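Local structure of nucleoprotein (Rift valley fever virus, 3OV9) at residues I21-W24 with V25-F28; Q198-N201 with A202-S206; I39-L42 with K43-G47. The protein encapsidates the viral genomic RNA as a ring-forming nucleoprotein, protecting it from nucleases and presenting it as template for transcription and replication. All blocks are in the same frame, centred on the assembly; numbering follows the deposited sequence.

Contact 1 of 3, residues I21-W24 with V25-F28; sequences IEQW and VREF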
loop_
_atom_site.group_PDB
_atom_site.type_symbol
_atom_site.label_atom_id
_atom_site.label_comp_id
_atom_site.label_asym_id
_atom_site.label_seq_id
_atom_site.Cartn_x
_atom_site.Cartn_y
_atom_site.Cartn_z
ATOM N N ILE A 21 37.165 -19.133 -22.867
ATOM C CA ILE A 21 36.038 -18.757 -22.011
ATOM C C ILE A 21 35.983 -17.243 -21.793
ATOM O O ILE A 21 34.901 -16.649 -21.829
ATOM C CB ILE A 21 36.063 -19.529 -20.667
ATOM C CG1 ILE A 21 35.715 -21.002 -20.906
ATOM C CG2 ILE A 21 35.089 -18.917 -19.663
ATOM C CD1 ILE A 21 36.186 -21.934 -19.815
ATOM N N GLU A 22 37.146 -16.626 -21.586
ATOM C CA GLU A 22 37.223 -15.174 -21.388
ATOM C C GLU A 22 36.785 -14.387 -22.629
ATOM O O GLU A 22 36.212 -13.299 -22.498
ATOM C CB GLU A 22 38.617 -14.751 -20.910
ATOM C CG GLU A 22 38.895 -15.112 -19.442
ATOM C CD GLU A 22 40.279 -14.712 -18.963
ATOM O OE1 GLU A 22 41.066 -14.167 -19.766
ATOM O OE2 GLU A 22 40.583 -14.948 -17.772
ATOM N N GLN A 23 37.044 -14.944 -23.815
ATOM C CA GLN A 23 36.561 -14.357 -25.068
ATOM C C GLN A 23 35.036 -14.400 -25.125
ATOM O O GLN A 23 34.394 -13.425 -25.532
ATOM C CB GLN A 23 37.155 -15.070 -26.288
ATOM C CG GLN A 23 38.594 -14.683 -26.608
ATOM C CD GLN A 23 39.041 -15.104 -28.001
ATOM O OE1 GLN A 23 38.280 -15.024 -28.964
ATOM N NE2 GLN A 23 40.291 -15.539 -28.113
ATOM N N TRP A 24 34.453 -15.525 -24.708
ATOM C CA TRP A 24 32.993 -15.644 -24.652
ATOM C C TRP A 24 32.399 -14.656 -23.651
ATOM O O TRP A 24 31.374 -14.024 -23.928
ATOM C CB TRP A 24 32.553 -17.073 -24.319
ATOM C CG TRP A 24 32.740 -18.058 -25.443
ATOM C CD1 TRP A 24 32.660 -17.804 -26.785
ATOM C CD2 TRP A 24 33.016 -19.459 -25.316
ATOM N NE1 TRP A 24 32.884 -18.960 -27.501
ATOM C CE2 TRP A 24 33.103 -19.988 -26.624
ATOM C CE3 TRP A 24 33.205 -20.317 -24.224
ATOM C CZ2 TRP A 24 33.372 -21.340 -26.870
ATOM C CZ3 TRP A 24 33.474 -21.663 -24.470
ATOM C CH2 TRP A 24 33.550 -22.158 -25.784
ATOM N N VAL A 25 33.054 -14.513 -22.497
ATOM C CA VAL A 25 32.619 -13.558 -21.476
ATOM C C VAL A 25 32.502 -12.165 -22.098
ATOM O O VAL A 25 31.480 -11.497 -21.942
ATOM C CB VAL A 25 33.576 -13.520 -20.257
ATOM C CG1 VAL A 25 33.222 -12.371 -19.319
ATOM C CG2 VAL A 25 33.527 -14.831 -19.507
ATOM N N ARG A 26 33.543 -11.757 -22.824
ATOM C CA ARG A 26 33.558 -10.458 -23.506
ATOM C C ARG A 26 32.473 -10.332 -24.576
ATOM O O ARG A 26 31.831 -9.285 -24.686
ATOM C CB ARG A 26 34.936 -10.171 -24.114
ATOM C CG ARG A 26 36.018 -9.868 -23.093
ATOM C CD ARG A 26 37.295 -9.361 -23.760
ATOM N NE ARG A 26 37.941 -10.383 -24.579
ATOM C CZ ARG A 26 38.830 -11.266 -24.127
ATOM N NH1 ARG A 26 39.199 -11.264 -22.851
ATOM N NH2 ARG A 26 39.354 -12.152 -24.956
ATOM N N GLU A 27 32.268 -11.398 -25.354
ATOM C CA GLU A 27 31.253 -11.410 -26.410
ATOM C C GLU A 27 29.849 -11.196 -25.843
ATOM O O GLU A 27 29.038 -10.482 -26.435
ATOM C CB GLU A 27 31.304 -12.717 -27.214
ATOM C CG GLU A 27 30.437 -12.700 -28.478
ATOM C CD GLU A 27 30.319 -14.051 -29.172
ATOM O OE1 GLU A 27 31.003 -15.018 -28.764
ATOM O OE2 GLU A 27 29.531 -14.139 -30.139
ATOM N N PHE A 28 29.590 -11.801 -24.685
ATOM C CA PHE A 28 28.260 -11.818 -24.081
ATOM C C PHE A 28 28.040 -10.763 -22.996
ATOM O O PHE A 28 26.959 -10.701 -22.404
ATOM C CB PHE A 28 27.964 -13.205 -23.488
ATOM C CG PHE A 28 28.043 -14.336 -24.481
ATOM C CD1 PHE A 28 27.506 -14.215 -25.762
ATOM C CD2 PHE A 28 28.616 -15.549 -24.109
ATOM C CE1 PHE A 28 27.574 -15.274 -26.669
ATOM C CE2 PHE A 28 28.689 -16.612 -25.008
ATOM C CZ PHE A 28 28.168 -16.478 -26.287
HETATM O O HOH W 1 41.434 -12.963 -22.083
#

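Contact 2 of 3, residues Q198-N201 with A202-S206; sequences QPMN and AAVNS. With NA (sodium ion), chain E.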
loop_
_atom_site.group_PDB
_atom_site.type_symbol
_atom_site.label_atom_id
_atom_site.label_comp_id
_atom_site.label_asym_id
_atom_site.label_seq_id
_atom_site.Cartn_x
_atom_site.Cartn_y
_atom_site.Cartn_z
ATOM N N GLN A 198 27.315 -1.064 -13.459
ATOM C CA GLN A 198 27.209 -1.905 -14.657
ATOM C C GLN A 198 27.469 -1.132 -15.968
ATOM O O GLN A 198 28.323 -1.549 -16.754
ATOM C CB GLN A 198 25.884 -2.679 -14.694
ATOM C CG GLN A 198 25.876 -3.854 -15.668
ATOM C CD GLN A 198 24.665 -4.763 -15.508
ATOM O OE1 GLN A 198 24.769 -5.979 -15.670
ATOM N NE2 GLN A 198 23.512 -4.176 -15.203
ATOM N N PRO A 199 26.755 -0.005 -16.200
ATOM C CA PRO A 199 27.086 0.794 -17.390
ATOM C C PRO A 199 28.471 1.451 -17.330
ATOM O O PRO A 199 29.096 1.648 -18.377
ATOM C CB PRO A 199 25.979 1.861 -17.430
ATOM C CG PRO A 199 25.417 1.895 -16.061
ATOM C CD PRO A 199 25.544 0.506 -15.527
ATOM N N MET A 200 28.943 1.774 -16.124
ATOM C CA MET A 200 30.290 2.325 -15.933
ATOM C C MET A 200 31.344 1.334 -16.425
ATOM O O MET A 200 32.151 1.663 -17.294
ATOM C CB MET A 200 30.540 2.698 -14.462
ATOM C CG MET A 200 31.905 3.356 -14.188
ATOM S SD MET A 200 32.301 3.614 -12.437
ATOM C CE MET A 200 32.518 1.923 -11.874
ATOM N N ASN A 201 31.310 0.114 -15.889
ATOM C CA ASN A 201 32.290 -0.912 -16.252
ATOM C C ASN A 201 32.224 -1.330 -17.721
ATOM O O ASN A 201 33.256 -1.619 -18.328
ATOM C CB ASN A 201 32.173 -2.130 -15.334
ATOM C CG ASN A 201 32.670 -1.852 -13.920
ATOM O OD1 ASN A 201 33.617 -1.085 -13.713
ATOM N ND2 ASN A 201 32.038 -2.486 -12.940
ATOM N N ALA A 202 31.018 -1.353 -18.286
ATOM C CA ALA A 202 30.831 -1.652 -19.707
ATOM C C ALA A 202 31.597 -0.671 -20.598
ATOM O O ALA A 202 32.281 -1.085 -21.534
ATOM C CB ALA A 202 29.346 -1.664 -20.069
ATOM N N ALA A 203 31.493 0.622 -20.293
ATOM C CA ALA A 203 32.201 1.643 -21.060
ATOM C C ALA A 203 33.709 1.597 -20.807
ATOM O O ALA A 203 34.502 1.785 -21.733
ATOM C CB ALA A 203 31.639 3.028 -20.765
ATOM N N VAL A 204 34.098 1.332 -19.561
ATOM C CA VAL A 204 35.513 1.230 -19.188
ATOM C C VAL A 204 36.202 0.121 -19.988
ATOM O O VAL A 204 37.346 0.274 -20.414
ATOM C CB VAL A 204 35.694 0.993 -17.664
ATOM C CG1 VAL A 204 37.145 0.631 -17.326
ATOM C CG2 VAL A 204 35.262 2.229 -16.878
ATOM N N ASN A 205 35.480 -0.977 -20.203
ATOM C CA ASN A 205 36.042 -2.177 -20.833
ATOM C C ASN A 205 35.655 -2.395 -22.300
ATOM O O ASN A 205 36.002 -3.423 -22.887
ATOM C CB ASN A 205 35.683 -3.416 -20.003
ATOM C CG ASN A 205 36.345 -3.417 -18.635
ATOM O OD1 ASN A 205 37.562 -3.275 -18.519
ATOM N ND2 ASN A 205 35.543 -3.590 -17.591
ATOM N N SER A 206 34.959 -1.431 -22.899
ATOM C CA SER A 206 34.481 -1.582 -24.276
ATOM C C SER A 206 35.617 -1.523 -25.297
ATOM O O SER A 206 36.709 -1.030 -25.003
ATOM C CB SER A 206 33.426 -0.528 -24.606
ATOM O OG SER A 206 34.035 0.685 -25.003
HETATM NA NA NA E . 39.353 -0.266 -26.102
HETATM O O HOH W 2 36.249 -1.881 -14.830
HETATM O O HOH W 3 40.215 -1.903 -27.806
#

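Contact 3 of 3, residues I39-L42 with K43-G47; sequences IELL and KQYGG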
loop_
_atom_site.group_PDB
_atom_site.type_symbol
_atom_site.label_atom_id
_atom_site.label_comp_id
_atom_site.label_asym_id
_atom_site.label_seq_id
_atom_site.Cartn_x
_atom_site.Cartn_y
_atom_site.Cartn_z
ATOM N N ILE A 39 27.559 6.767 -34.075
ATOM C CA ILE A 39 28.249 7.658 -35.012
ATOM C C ILE A 39 27.792 7.410 -36.457
ATOM O O ILE A 39 27.625 8.356 -37.230
ATOM C CB ILE A 39 29.787 7.562 -34.864
ATOM C CG1 ILE A 39 30.204 8.002 -33.456
ATOM C CG2 ILE A 39 30.509 8.420 -35.913
ATOM C CD1 ILE A 39 31.609 7.636 -33.082
ATOM N N GLU A 40 27.570 6.143 -36.808
ATOM C CA GLU A 40 27.053 5.800 -38.135
ATOM C C GLU A 40 25.710 6.478 -38.393
ATOM O O GLU A 40 25.503 7.063 -39.458
ATOM C CB GLU A 40 26.924 4.283 -38.308
ATOM C CG GLU A 40 26.532 3.854 -39.729
ATOM C CD GLU A 40 26.537 2.349 -39.920
ATOM O OE1 GLU A 40 26.155 1.616 -38.982
ATOM O OE2 GLU A 40 26.913 1.897 -41.024
ATOM N N LEU A 41 24.815 6.402 -37.409
ATOM C CA LEU A 41 23.487 7.011 -37.504
ATOM C C LEU A 41 23.546 8.537 -37.566
ATOM O O LEU A 41 22.783 9.152 -38.313
ATOM C CB LEU A 41 22.582 6.551 -36.357
ATOM C CG LEU A 41 22.147 5.077 -36.345
ATOM C CD1 LEU A 41 21.512 4.733 -35.013
ATOM C CD2 LEU A 41 21.201 4.746 -37.495
ATOM N N LEU A 42 24.460 9.135 -36.797
ATOM C CA LEU A 42 24.673 10.589 -36.827
ATOM C C LEU A 42 25.082 11.077 -38.215
ATOM O O LEU A 42 24.500 12.033 -38.732
ATOM C CB LEU A 42 25.718 11.026 -35.793
ATOM C CG LEU A 42 25.320 11.004 -34.314
ATOM C CD1 LEU A 42 26.541 11.223 -33.436
ATOM C CD2 LEU A 42 24.238 12.040 -34.007
ATOM N N LYS A 43 26.075 10.411 -38.803
ATOM C CA LYS A 43 26.567 10.721 -40.148
ATOM C C LYS A 43 25.484 10.522 -41.209
ATOM O O LYS A 43 25.334 11.351 -42.115
ATOM C CB LYS A 43 27.788 9.853 -40.479
ATOM C CG LYS A 43 29.074 10.243 -39.749
ATOM C CD LYS A 43 30.034 11.026 -40.641
ATOM C CE LYS A 43 30.860 10.109 -41.529
ATOM N NZ LYS A 43 31.844 10.846 -42.377
ATOM N N GLN A 44 24.734 9.426 -41.081
ATOM C CA GLN A 44 23.651 9.081 -42.003
ATOM C C GLN A 44 22.541 10.131 -42.010
ATOM O O GLN A 44 22.166 10.633 -43.070
ATOM C CB GLN A 44 23.071 7.704 -41.659
ATOM C CG GLN A 44 21.877 7.284 -42.514
ATOM C CD GLN A 44 21.151 6.085 -41.946
ATOM O OE1 GLN A 44 21.679 4.971 -41.932
ATOM N NE2 GLN A 44 19.932 6.304 -41.475
ATOM N N TYR A 45 22.024 10.449 -40.824
ATOM C CA TYR A 45 20.918 11.392 -40.677
ATOM C C TYR A 45 21.347 12.844 -40.866
ATOM O O TYR A 45 20.585 13.657 -41.389
ATOM C CB TYR A 45 20.246 11.237 -39.306
ATOM C CG TYR A 45 19.421 9.979 -39.132
ATOM C CD1 TYR A 45 18.421 9.640 -40.045
ATOM C CD2 TYR A 45 19.618 9.144 -38.033
ATOM C CE1 TYR A 45 17.659 8.490 -39.881
ATOM C CE2 TYR A 45 18.860 7.991 -37.857
ATOM C CZ TYR A 45 17.886 7.670 -38.786
ATOM O OH TYR A 45 17.134 6.535 -38.617
ATOM N N GLY A 46 22.567 13.161 -40.441
ATOM C CA GLY A 46 23.023 14.545 -40.363
ATOM C C GLY A 46 23.746 15.090 -41.575
ATOM O O GLY A 46 23.677 16.291 -41.850
ATOM N N GLY A 47 24.445 14.214 -42.294
ATOM C CA GLY A 47 25.239 14.621 -43.452
ATOM C C GLY A 47 26.292 15.647 -43.082
ATOM O O GLY A 47 27.078 15.435 -42.161
#

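Contact 1 of 3, residues I21-W24 with V25-F28
Two turns of helix 18-28, in the N-terminal region essential for oligomerization, bring Trp24 and Phe28 side by side on one face and Glu22 and Arg26 together on another. The CB of Trp24 lies 4.0 Å from CE2 of Phe28. The planes of the Trp24 five-membered ring and the Phe28 ring are nearly parallel (20°), but with centroids 6.0 Å apart the rings are too far offset for a real stack. Glu27 OE1 comes to the edge of the indole, 3.8 Å from Trp24 CD1. The other oxygen of Glu27, OE2, is hydrogen-bonded to Thr82 OG1 of a neighbouring subunit.

On the polar face, the Arg26 chain bends at its third torsion (chi3 -67°). This folds the guanidinium back over the preceding turn, and Glu22 O sits under the centre of one face. Water 1 lies in the guanidinium plane, accepts from Arg26 NH1 at 2.9 Å and donates to Glu22 OE1 at 2.6 Å. The opposite charges are therefore linked through water. Glu22 OE2 forms a salt bridge with Arg18.

Four i to i+4 backbone bonds hold the turns, from Val25 N to Ile21 O through Phe28 N to Trp24 O. Ile21 and Val25 pack on Leu122 of that subunit, and Phe28 packs on its Leu60. The pattern is that of an amphipathic helix in an oligomerization arm, with its apolar face laid on the neighbouring subunit.

Contact 2 of 3, residues Q198-N201 with A202-S206
Met200 and Val204 meet one turn apart near the C-terminal end of helix 189-204. The apolar part is small: Met200 CG is 4.4 Å from Val204 CG2. The CG2 branch of Val204 lies beside its own backbone N, anti to the carbonyl carbon, which brings it to 3.2 Å from Met200 O. Both side chains also pack on helix 159-180, Met200 on Leu173 and Val204 on Leu166.

The backbone bonds follow the i to i+4 pattern. Val204 N reaches Met200 O in the carbonyl plane at 3.0 Å. The last bond, Asn205 N to Asn201 O, is also 3.0 Å but more bent, with an N-H...O angle of 141°, and Asn205 then leaves the helical path.

Water 2 joins the two asparagine side chains. It donates to Asn201 OD1 at 3.0 Å and accepts a weak bond from Asn205 ND2.

Ser206 O binds the sodium ion at 3.0 Å, rather long for this ion, with water 3 at 2.5 Å and Ile209 O as further ligands. Ala202, Ala203 and Ser206 line a pocket holding nitrite, probably from the crystallisation liquor. Carbonyls at and just past the helix end thus turn to other partners: Ala203 O accepts from Arg214, and Ser206 O, beyond the helix, binds the cation.

Contact 3 of 3, residues I39-L42 with K43-G47
Leu41 and Tyr45, one turn apart on helix 35-46, run alongside each other in the same direction. Their apolar contact runs between Leu41 CD2 and Tyr45 CE2, 4.0 Å apart. With CG anti to its carbonyl carbon (chi1 -72°), the Tyr45 ring leans back over the preceding turn, where CD2 comes within 3.2 Å of Leu41 O. The amide nitrogen of Gln44, NE2, lies 3.5 Å above one face of the same ring, toward its rim.

Backbone hydrogen bonds tie the turns. Lys43 N to Ile39 O is nearly straight, at 171°, and so is Tyr45 N to Leu41 O. The final bond across the segments, Gly46 N to Leu42 O, is 2.8 Å long and bent to 139°. Gly47 N still bonds to Lys43 O at 3.0 Å, yet Gly47 has positive phi and ends the helical run.

The charged side chains find partners outside the two segments; Glu40 OE1 forms a salt bridge with Arg37.

Leu42 is buried against Trp50 and Met57 of helix 50-63 and Tyr90 of helix 77-90. Tyr45 also touches Tyr90, so helix 35-46 packs on both of these helices while Ile39, Glu40 and Lys43 meet another neighbouring subunit.

In the fold
Along the chain the order is contact 1, contact 3, contact 2. Contacts 1 and 3 lie on consecutive helices, 18-28 and 35-46, within the region essential for oligomerization, yet their centres are 30 Å apart. Contact 2, on helix 189-204, has its centre 15 Å from that of contact 1 and 24 Å from that of contact 3; none of the three touches another. Contact 1 faces one neighbouring subunit and contact 3 a different one, whereas no other protein chain touches contact 2. Tyr30, which probably contacts RNA as in related nucleoproteins, packs on Gln198 and Ala202. The linker after helix 18-28 thus probably brings oligomerization and RNA binding close together.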